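Local coordinates for protein (2Z,6E)-hedycaryol synthase (Kitasatospora setae, PDB 4MC3) that converts (2E,6E)-farnesyl diphosphate and water into (2Z,6E)-hedycaryol and diphosphate through a magnesium-dependent 1,11-cyclization, at residues W60-L65 with Y295-A300. Residues are numbered along the deposited sequence; the frame is centred on the assembly and turned at random.
Sequences WPRADL and YAANVA
P61 and N298 meet where a connection between two helices leans on the flank of a third, and the site illustrates how a tight turn can be packed against a helix by a proline set beside a polar side chain and an arginine reaching to an alanine methyl. The terminal amide of N298 crosses the pyrrolidine ring at a slant, beside CD and CG of P61. It reaches that ring because CG of N298 stands anti to the backbone N (chi1 -171°), which carries the amide out from the helix toward the turn. The backbone of W60 lies beside N298 as well, whereas its CB bond points away from the helix and its NE1 makes a hydrogen bond to the carbonyl O of L184.

This compact, buried part gives way to a looser, solvent-exposed one at R62. There the side chain, extended from CG to NE, runs out toward the helix until the guanidinium meets the methyl of A297 obliquely, NH1 of R62 standing 3.8 Å from CB of A297. The charge at the end of this long arm is paired outside the contact, by salt bridges from NE to E16 and from NH1 to D294, which lies on the same helix one residue before Y295.

The type I beta turn from W60 to A63, closed by A63 N to W60 O at 3.2 Å, follows helix 52-59, and D64 then serves as N-cap of helix 65-84. In this all-helical class I terpene cyclase the turn therefore joins two helices while resting on helix 286-309, with helix 181-188 touching both W60 and N298, and helices 204-225 and 250-282 packing against other residues of the 295-300 segment.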
loop_
_atom_site.group_PDB
_atom_site.type_symbol
_atom_site.label_atom_id
_atom_site.label_comp_id
_atom_site.label_asym_id
_atom_site.label_seq_id
_atom_site.Cartn_x
_atom_site.Cartn_y
_atom_site.Cartn_z
ATOM N N TRP A 60 8.547 2.066 5.481
ATOM C CA TRP A 60 8.990 1.479 6.717
ATOM C C TRP A 60 10.176 2.219 7.293
ATOM O O TRP A 60 11.229 1.615 7.514
ATOM C CB TRP A 60 9.338 -0.022 6.557
ATOM C CG TRP A 60 8.230 -0.837 5.980
ATOM C CD1 TRP A 60 7.077 -1.238 6.600
ATOM C CD2 TRP A 60 8.189 -1.392 4.670
ATOM N NE1 TRP A 60 6.301 -1.971 5.724
ATOM C CE2 TRP A 60 6.962 -2.070 4.532
ATOM C CE3 TRP A 60 9.060 -1.347 3.566
ATOM C CZ2 TRP A 60 6.636 -2.739 3.372
ATOM C CZ3 TRP A 60 8.713 -1.974 2.408
ATOM C CH2 TRP A 60 7.490 -2.660 2.307
ATOM N N PRO A 61 10.009 3.528 7.600
ATOM C CA PRO A 61 11.169 4.297 8.100
ATOM C C PRO A 61 11.774 3.830 9.387
ATOM O O PRO A 61 12.951 4.094 9.630
ATOM C CB PRO A 61 10.616 5.730 8.228
ATOM C CG PRO A 61 9.113 5.511 8.423
ATOM C CD PRO A 61 8.817 4.358 7.467
ATOM N N ARG A 62 10.991 3.131 10.223
ATOM C CA ARG A 62 11.424 2.680 11.526
ATOM C C ARG A 62 11.895 1.221 11.561
ATOM O O ARG A 62 12.223 0.696 12.630
ATOM C CB ARG A 62 10.292 2.872 12.540
ATOM C CG ARG A 62 9.952 4.377 12.608
ATOM C CD ARG A 62 8.753 4.621 13.513
ATOM N NE ARG A 62 8.429 6.053 13.562
ATOM C CZ ARG A 62 7.699 6.638 14.526
ATOM N NH1 ARG A 62 7.218 5.900 15.504
ATOM N NH2 ARG A 62 7.488 7.950 14.527
ATOM N N ALA A 63 11.824 0.544 10.422
ATOM C CA ALA A 63 12.179 -0.851 10.422
ATOM C C ALA A 63 13.663 -1.113 10.628
ATOM O O ALA A 63 14.510 -0.327 10.200
ATOM C CB ALA A 63 11.779 -1.425 9.084
ATOM N N ASP A 64 13.971 -2.247 11.221
ATOM C CA ASP A 64 15.308 -2.794 11.192
ATOM C C ASP A 64 15.680 -3.242 9.763
ATOM O O ASP A 64 14.828 -3.337 8.877
ATOM C CB ASP A 64 15.320 -3.983 12.156
ATOM C CG ASP A 64 14.347 -5.063 11.730
ATOM O OD1 ASP A 64 13.124 -4.936 11.960
ATOM O OD2 ASP A 64 14.823 -6.045 11.149
ATOM N N LEU A 65 16.953 -3.502 9.513
ATOM C CA LEU A 65 17.445 -3.878 8.218
ATOM C C LEU A 65 16.731 -5.118 7.647
ATOM O O LEU A 65 16.374 -5.118 6.456
ATOM C CB LEU A 65 18.939 -4.184 8.302
ATOM C CG LEU A 65 19.580 -4.692 7.031
ATOM C CD1 LEU A 65 19.477 -3.780 5.828
ATOM C CD2 LEU A 65 21.062 -5.010 7.336
ATOM N N TYR A 295 2.786 1.453 15.377
ATOM C CA TYR A 295 2.191 1.127 14.067
ATOM C C TYR A 295 1.380 2.295 13.533
ATOM O O TYR A 295 1.521 2.678 12.381
ATOM C CB TYR A 295 1.309 -0.090 14.226
ATOM C CG TYR A 295 0.533 -0.583 13.048
ATOM C CD1 TYR A 295 1.060 -1.543 12.222
ATOM C CD2 TYR A 295 -0.738 -0.146 12.790
ATOM C CE1 TYR A 295 0.305 -2.086 11.194
ATOM C CE2 TYR A 295 -1.487 -0.619 11.726
ATOM C CZ TYR A 295 -0.944 -1.599 10.926
ATOM O OH TYR A 295 -1.754 -2.122 9.950
ATOM N N ALA A 296 0.530 2.895 14.357
ATOM C CA ALA A 296 -0.293 4.022 13.918
ATOM C C ALA A 296 0.528 5.281 13.594
ATOM O O ALA A 296 0.237 6.018 12.636
ATOM C CB ALA A 296 -1.312 4.357 14.990
ATOM N N ALA A 297 1.601 5.526 14.332
ATOM C CA ALA A 297 2.525 6.606 13.962
ATOM C C ALA A 297 3.193 6.395 12.638
ATOM O O ALA A 297 3.483 7.359 11.898
ATOM C CB ALA A 297 3.593 6.837 15.052
ATOM N N ASN A 298 3.441 5.134 12.287
ATOM C CA ASN A 298 4.035 4.824 10.983
ATOM C C ASN A 298 3.035 5.068 9.842
ATOM O O ASN A 298 3.398 5.544 8.759
ATOM C CB ASN A 298 4.526 3.354 10.945
ATOM C CG ASN A 298 5.324 3.077 9.730
ATOM O OD1 ASN A 298 4.870 2.363 8.784
ATOM N ND2 ASN A 298 6.469 3.660 9.690
ATOM N N VAL A 299 1.789 4.694 10.071
ATOM C CA VAL A 299 0.726 4.966 9.105
ATOM C C VAL A 299 0.699 6.485 8.852
ATOM O O VAL A 299 0.796 6.948 7.698
ATOM C CB VAL A 299 -0.654 4.452 9.542
ATOM C CG1 VAL A 299 -1.748 4.983 8.624
ATOM C CG2 VAL A 299 -0.669 2.942 9.651
ATOM N N ALA A 300 0.681 7.273 9.935
ATOM C CA ALA A 300 0.706 8.725 9.785
ATOM C C ALA A 300 1.960 9.276 9.046
ATOM O O ALA A 300 1.831 10.111 8.162
ATOM C CB ALA A 300 0.559 9.377 11.131
#